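Local coordinates for glycosylation Associate Protein 1 (Streptococcus agalactiae serotype V, PDB 6OYC), which probably serves, as a sugar-binding component of the Gap123 complex, in the glycosylation and accessory Sec secretion of a surface protein, at residues Glu456-Glu468 with Tyr479-Tyr493. Numbering follows the deposited sequence.
Sequences EFVEHRKNGYIIE and YYCEQLTNWNRSLIY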
loop_
_atom_site.group_PDB
_atom_site.type_symbol
_atom_site.label_atom_id
_atom_site.label_comp_id
_atom_site.label_asym_id
_atom_site.label_seq_id
_atom_site.Cartn_x
_atom_site.Cartn_y
_atom_site.Cartn_z
ATOM N N GLU A 456 -16.349 -7.952 8.719
ATOM C CA GLU A 456 -15.846 -7.852 10.076
ATOM C C GLU A 456 -15.648 -6.406 10.519
ATOM O O GLU A 456 -15.380 -6.167 11.702
ATOM C CB GLU A 456 -14.537 -8.635 10.199
ATOM C CG GLU A 456 -14.636 -10.082 9.745
ATOM C CD GLU A 456 -13.520 -10.929 10.333
ATOM O OE1 GLU A 456 -12.584 -10.329 10.916
ATOM O OE2 GLU A 456 -13.579 -12.178 10.218
ATOM N N PHE A 457 -15.782 -5.441 9.614
ATOM C CA PHE A 457 -15.483 -4.050 9.923
ATOM C C PHE A 457 -16.653 -3.287 10.515
ATOM O O PHE A 457 -16.432 -2.261 11.170
ATOM C CB PHE A 457 -15.024 -3.315 8.658
ATOM C CG PHE A 457 -13.662 -3.705 8.218
ATOM C CD1 PHE A 457 -12.545 -3.029 8.701
ATOM C CD2 PHE A 457 -13.486 -4.783 7.359
ATOM C CE1 PHE A 457 -11.284 -3.399 8.309
ATOM C CE2 PHE A 457 -12.224 -5.157 6.965
ATOM C CZ PHE A 457 -11.125 -4.466 7.435
ATOM N N VAL A 458 -17.880 -3.722 10.264
ATOM C CA VAL A 458 -19.066 -2.946 10.604
ATOM C C VAL A 458 -19.956 -3.799 11.489
ATOM O O VAL A 458 -20.241 -4.956 11.159
ATOM C CB VAL A 458 -19.831 -2.493 9.346
ATOM C CG1 VAL A 458 -21.202 -1.950 9.730
ATOM C CG2 VAL A 458 -19.025 -1.459 8.570
ATOM N N GLU A 459 -20.361 -3.243 12.623
ATOM C CA GLU A 459 -21.464 -3.777 13.408
ATOM C C GLU A 459 -22.702 -2.947 13.082
ATOM O O GLU A 459 -22.692 -1.724 13.255
ATOM C CB GLU A 459 -21.154 -3.745 14.904
ATOM C CG GLU A 459 -20.194 -4.839 15.370
ATOM C CD GLU A 459 -20.064 -4.894 16.879
ATOM O OE1 GLU A 459 -21.012 -5.364 17.544
ATOM O OE2 GLU A 459 -19.017 -4.457 17.405
ATOM N N HIS A 460 -23.740 -3.611 12.576
ATOM C CA HIS A 460 -24.979 -2.944 12.185
ATOM C C HIS A 460 -25.483 -2.025 13.289
ATOM O O HIS A 460 -25.492 -2.397 14.464
ATOM C CB HIS A 460 -26.032 -4.001 11.848
ATOM C CG HIS A 460 -27.310 -3.442 11.308
ATOM N ND1 HIS A 460 -27.361 -2.631 10.195
ATOM C CD2 HIS A 460 -28.592 -3.594 11.720
ATOM C CE1 HIS A 460 -28.619 -2.310 9.942
ATOM N NE2 HIS A 460 -29.384 -2.882 10.854
ATOM N N ARG A 461 -25.871 -0.805 12.901
ATOM C CA ARG A 461 -26.455 0.211 13.782
ATOM C C ARG A 461 -25.533 0.605 14.936
ATOM O O ARG A 461 -25.975 1.231 15.905
ATOM C CB ARG A 461 -27.821 -0.233 14.328
ATOM C CG ARG A 461 -28.927 -0.328 13.270
ATOM C CD ARG A 461 -30.198 -0.968 13.837
ATOM N NE ARG A 461 -30.881 -0.061 14.756
ATOM C CZ ARG A 461 -31.985 0.612 14.452
ATOM N NH1 ARG A 461 -32.538 0.469 13.250
ATOM N NH2 ARG A 461 -32.535 1.423 15.348
ATOM N N LYS A 462 -24.255 0.267 14.857
ATOM C CA LYS A 462 -23.278 0.718 15.839
ATOM C C LYS A 462 -22.246 1.644 15.224
ATOM O O LYS A 462 -21.986 2.730 15.762
ATOM C CB LYS A 462 -22.576 -0.488 16.486
ATOM C CG LYS A 462 -23.461 -1.330 17.388
ATOM C CD LYS A 462 -22.625 -2.191 18.324
ATOM C CE LYS A 462 -23.495 -3.140 19.121
ATOM N NZ LYS A 462 -24.651 -2.418 19.745
ATOM N N ASN A 463 -21.645 1.233 14.101
ATOM C CA ASN A 463 -20.718 2.074 13.349
ATOM C C ASN A 463 -21.008 1.970 11.862
ATOM O O ASN A 463 -20.128 2.241 11.038
ATOM C CB ASN A 463 -19.253 1.696 13.642
ATOM C CG ASN A 463 -18.848 0.342 13.052
ATOM O OD1 ASN A 463 -19.654 -0.598 12.972
ATOM N ND2 ASN A 463 -17.587 0.238 12.644
ATOM N N GLY A 464 -22.215 1.561 11.505
ATOM C CA GLY A 464 -22.566 1.395 10.109
ATOM C C GLY A 464 -23.978 0.864 9.987
ATOM O O GLY A 464 -24.702 0.694 10.976
ATOM N N TYR A 465 -24.366 0.611 8.746
ATOM C CA TYR A 465 -25.727 0.193 8.450
ATOM C C TYR A 465 -25.695 -0.702 7.223
ATOM O O TYR A 465 -25.168 -0.308 6.174
ATOM C CB TYR A 465 -26.631 1.404 8.221
ATOM C CG TYR A 465 -28.114 1.108 8.304
ATOM C CD1 TYR A 465 -28.782 0.485 7.249
ATOM C CD2 TYR A 465 -28.856 1.473 9.428
ATOM C CE1 TYR A 465 -30.151 0.227 7.310
ATOM C CE2 TYR A 465 -30.231 1.215 9.500
ATOM C CZ TYR A 465 -30.868 0.593 8.438
ATOM O OH TYR A 465 -32.216 0.333 8.507
ATOM N N ILE A 466 -26.238 -1.905 7.368
ATOM C CA ILE A 466 -26.288 -2.882 6.289
ATOM C C ILE A 466 -27.677 -2.836 5.664
ATOM O O ILE A 466 -28.679 -3.133 6.329
ATOM C CB ILE A 466 -25.947 -4.291 6.802
ATOM C CG1 ILE A 466 -24.612 -4.270 7.551
ATOM C CG2 ILE A 466 -25.885 -5.269 5.651
ATOM C CD1 ILE A 466 -24.155 -5.642 8.008
ATOM N N ILE A 467 -27.743 -2.454 4.395
ATOM C CA ILE A 467 -29.004 -2.374 3.669
ATOM C C ILE A 467 -29.214 -3.670 2.894
ATOM O O ILE A 467 -28.266 -4.252 2.343
ATOM C CB ILE A 467 -29.050 -1.142 2.737
ATOM C CG1 ILE A 467 -27.957 -1.207 1.682
ATOM C CG2 ILE A 467 -28.901 0.147 3.533
ATOM C CD1 ILE A 467 -28.043 -0.112 0.651
ATOM N N GLU A 468 -30.462 -4.142 2.882
ATOM C CA GLU A 468 -30.827 -5.329 2.119
ATOM C C GLU A 468 -31.090 -4.993 0.663
ATOM O O GLU A 468 -30.903 -5.849 -0.204
ATOM C CB GLU A 468 -32.066 -5.997 2.723
ATOM C CG GLU A 468 -31.839 -6.624 4.098
ATOM C CD GLU A 468 -32.977 -6.334 5.079
ATOM O OE1 GLU A 468 -33.104 -7.066 6.089
ATOM O OE2 GLU A 468 -33.748 -5.375 4.839
ATOM N N TYR A 479 -30.573 8.046 8.709
ATOM C CA TYR A 479 -30.219 7.458 9.997
ATOM C C TYR A 479 -28.901 7.994 10.549
ATOM O O TYR A 479 -28.736 8.126 11.766
ATOM C CB TYR A 479 -30.131 5.944 9.838
ATOM C CG TYR A 479 -29.805 5.187 11.105
ATOM C CD1 TYR A 479 -30.809 4.857 12.010
ATOM C CD2 TYR A 479 -28.503 4.777 11.390
ATOM C CE1 TYR A 479 -30.531 4.150 13.167
ATOM C CE2 TYR A 479 -28.216 4.059 12.558
ATOM C CZ TYR A 479 -29.243 3.753 13.440
ATOM O OH TYR A 479 -29.004 3.048 14.599
ATOM N N TYR A 480 -27.925 8.256 9.680
ATOM C CA TYR A 480 -26.639 8.762 10.145
ATOM C C TYR A 480 -26.442 10.240 9.863
ATOM O O TYR A 480 -25.682 10.893 10.584
ATOM C CB TYR A 480 -25.480 7.953 9.532
ATOM C CG TYR A 480 -25.183 6.696 10.320
ATOM C CD1 TYR A 480 -24.829 6.772 11.655
ATOM C CD2 TYR A 480 -25.298 5.439 9.749
ATOM C CE1 TYR A 480 -24.582 5.638 12.394
ATOM C CE2 TYR A 480 -25.050 4.293 10.490
ATOM C CZ TYR A 480 -24.693 4.400 11.813
ATOM O OH TYR A 480 -24.442 3.278 12.585
ATOM N N CYS A 481 -27.137 10.788 8.874
ATOM C CA CYS A 481 -26.915 12.173 8.489
ATOM C C CYS A 481 -27.757 13.153 9.281
ATOM O O CYS A 481 -27.284 14.254 9.589
ATOM C CB CYS A 481 -27.200 12.348 6.998
ATOM S SG CYS A 481 -25.823 11.761 5.978
ATOM N N GLU A 482 -28.982 12.778 9.636
ATOM C CA GLU A 482 -29.907 13.696 10.275
ATOM C C GLU A 482 -30.150 13.393 11.745
ATOM O O GLU A 482 -30.374 14.326 12.519
ATOM C CB GLU A 482 -31.223 13.707 9.489
ATOM C CG GLU A 482 -30.920 13.805 7.979
ATOM C CD GLU A 482 -32.150 13.816 7.100
ATOM O OE1 GLU A 482 -33.263 13.619 7.634
ATOM O OE2 GLU A 482 -32.000 14.025 5.870
ATOM N N GLN A 483 -30.061 12.130 12.163
ATOM C CA GLN A 483 -30.117 11.784 13.581
ATOM C C GLN A 483 -28.686 11.794 14.123
ATOM O O GLN A 483 -27.910 10.858 13.893
ATOM C CB GLN A 483 -30.801 10.433 13.786
ATOM C CG GLN A 483 -32.103 10.243 13.003
ATOM C CD GLN A 483 -32.797 8.900 13.292
ATOM O OE1 GLN A 483 -32.677 8.336 14.391
ATOM N NE2 GLN A 483 -33.521 8.383 12.297
ATOM N N LEU A 484 -28.335 12.865 14.852
ATOM C CA LEU A 484 -26.973 13.042 15.350
ATOM C C LEU A 484 -26.578 11.971 16.349
ATOM O O LEU A 484 -25.387 11.665 16.490
ATOM C CB LEU A 484 -26.823 14.399 16.018
ATOM C CG LEU A 484 -26.496 15.589 15.136
ATOM C CD1 LEU A 484 -27.007 16.848 15.815
ATOM C CD2 LEU A 484 -25.005 15.664 14.900
ATOM N N THR A 485 -27.543 11.423 17.081
ATOM C CA THR A 485 -27.209 10.454 18.116
ATOM C C THR A 485 -26.586 9.188 17.525
ATOM O O THR A 485 -25.712 8.571 18.148
ATOM C CB THR A 485 -28.465 10.138 18.946
ATOM O OG1 THR A 485 -28.087 9.631 20.228
ATOM C CG2 THR A 485 -29.359 9.125 18.259
ATOM N N ASN A 486 -27.005 8.801 16.320
ATOM C CA ASN A 486 -26.472 7.593 15.707
ATOM C C ASN A 486 -25.037 7.802 15.254
ATOM O O ASN A 486 -24.185 6.918 15.420
ATOM C CB ASN A 486 -27.355 7.176 14.534
ATOM C CG ASN A 486 -28.783 6.902 14.956
ATOM O OD1 ASN A 486 -29.027 6.294 16.005
ATOM N ND2 ASN A 486 -29.739 7.342 14.139
ATOM N N TRP A 487 -24.751 8.979 14.698
ATOM C CA TRP A 487 -23.400 9.275 14.246
ATOM C C TRP A 487 -22.418 9.300 15.410
ATOM O O TRP A 487 -21.317 8.746 15.314
ATOM C CB TRP A 487 -23.391 10.602 13.502
ATOM C CG TRP A 487 -22.178 10.789 12.676
ATOM C CD1 TRP A 487 -21.997 10.399 11.376
ATOM C CD2 TRP A 487 -20.955 11.403 13.088
ATOM N NE1 TRP A 487 -20.732 10.740 10.955
ATOM C CE2 TRP A 487 -20.073 11.357 11.987
ATOM C CE3 TRP A 487 -20.522 11.993 14.280
ATOM C CZ2 TRP A 487 -18.791 11.878 12.045
ATOM C CZ3 TRP A 487 -19.250 12.515 14.332
ATOM C CH2 TRP A 487 -18.399 12.457 13.225
ATOM N N ASN A 488 -22.797 9.923 16.525
ATOM C CA ASN A 488 -21.871 9.958 17.649
ATOM C C ASN A 488 -21.688 8.584 18.265
ATOM O O ASN A 488 -20.620 8.300 18.817
ATOM C CB ASN A 488 -22.335 10.952 18.707
ATOM C CG ASN A 488 -22.386 12.362 18.184
ATOM O OD1 ASN A 488 -21.448 12.829 17.530
ATOM N ND2 ASN A 488 -23.485 13.054 18.461
ATOM N N ARG A 489 -22.704 7.723 18.192
ATOM C CA ARG A 489 -22.497 6.354 18.650
ATOM C C ARG A 489 -21.371 5.693 17.869
ATOM O O ARG A 489 -20.609 4.893 18.426
ATOM C CB ARG A 489 -23.795 5.548 18.522
ATOM C CG ARG A 489 -23.628 4.063 18.849
ATOM C CD ARG A 489 -24.912 3.427 19.374
ATOM N NE ARG A 489 -25.832 3.137 18.283
ATOM C CZ ARG A 489 -26.863 3.910 17.947
ATOM N NH1 ARG A 489 -27.123 5.013 18.636
ATOM N NH2 ARG A 489 -27.643 3.571 16.929
ATOM N N SER A 490 -21.238 6.048 16.586
ATOM C CA SER A 490 -20.239 5.436 15.723
ATOM C C SER A 490 -18.842 5.964 16.038
ATOM O O SER A 490 -17.882 5.187 16.148
ATOM C CB SER A 490 -20.598 5.687 14.258
ATOM O OG SER A 490 -19.561 5.228 13.402
ATOM N N LEU A 491 -18.713 7.283 16.186
ATOM C CA LEU A 491 -17.438 7.866 16.599
ATOM C C LEU A 491 -16.969 7.281 17.925
ATOM O O LEU A 491 -15.801 6.899 18.074
ATOM C CB LEU A 491 -17.568 9.385 16.696
ATOM C CG LEU A 491 -16.321 10.225 17.003
ATOM C CD1 LEU A 491 -15.023 9.684 16.338
ATOM C CD2 LEU A 491 -16.603 11.644 16.572
ATOM N N ILE A 492 -17.877 7.181 18.895
ATOM C CA ILE A 492 -17.516 6.664 20.210
ATOM C C ILE A 492 -17.127 5.200 20.115
ATOM O O ILE A 492 -16.221 4.729 20.815
ATOM C CB ILE A 492 -18.683 6.876 21.192
ATOM C CG1 ILE A 492 -18.765 8.345 21.601
ATOM C CG2 ILE A 492 -18.565 5.945 22.393
ATOM C CD1 ILE A 492 -20.164 8.788 21.986
ATOM N N TYR A 493 -17.821 4.453 19.256
ATOM C CA TYR A 493 -17.483 3.050 19.069
ATOM C C TYR A 493 -16.079 2.913 18.509
ATOM O O TYR A 493 -15.307 2.056 18.949
ATOM C CB TYR A 493 -18.516 2.401 18.150
ATOM C CG TYR A 493 -18.180 1.026 17.614
ATOM C CD1 TYR A 493 -17.246 0.858 16.592
ATOM C CD2 TYR A 493 -18.848 -0.102 18.082
ATOM C CE1 TYR A 493 -16.956 -0.396 16.080
ATOM C CE2 TYR A 493 -18.567 -1.369 17.569
ATOM C CZ TYR A 493 -17.621 -1.507 16.567
ATOM O OH TYR A 493 -17.326 -2.756 16.051
#
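Arg-489 reaches from helix 484-502 to the turn before strand 464-466, where NE and NH2 both donate to one acceptor, Arg-461 O, each over 3.1 Å. That oxygen lies in the guanidinium plane, as expected of a side-on, two-nitrogen grip. The turn leads into an edge strand of the six-stranded parallel sheet, whose strand order 3-2-1-4-5-6 is Rossmann-like, in a chain of the GT-B clan, and the helix packs beside its entry. One helical turn on, Tyr-493 meets the same turn at Glu-459 and Asn-463. Its OH donates to Glu-459 OE2 (2.8 Å) on the anti side of the carboxylate, while the Asn-463 amide lies over one face of the ring, CG and ND2 nearest CE1, with the planes 31° apart. Between these two grips backbones almost touch: Ser-490 CA stands 3.2 Å from Lys-462 O, a CA-H...O contact, and Ser-490 OG is bonded to Gly-446 O.

Helix 473-481 adds the aromatic part. With CG anti to the backbone N (chi1 -178°), Tyr-479 receives the edge of Tyr-465 on one ring face, an edge-to-face pair, inclined rather than perpendicular, with centroids 5.3 Å apart, while Asn-486 ND2 lies over the opposite face. The Tyr-479 hydroxyl sits over one face of the Arg-461 guanidinium, toward its rim. Tyr-480 OH donates to Gly-464 O at 3.1 Å from above the carbonyl plane; Arg-461 N reaches the same oxygen from the other face, so two donors hold it.

In the second shell, Asn-486 OD1 accepts from Arg-489 NH2, which stands above its carbonyl plane, and Asn-486 ND2 binds Tyr-479 O, tying the two helices together. Asn-463 braces the turn from within: its OD1 accepts from Glu-459 N, and its ND2 donates almost straight to Phe-457 O, 3.1 Å away at 171°.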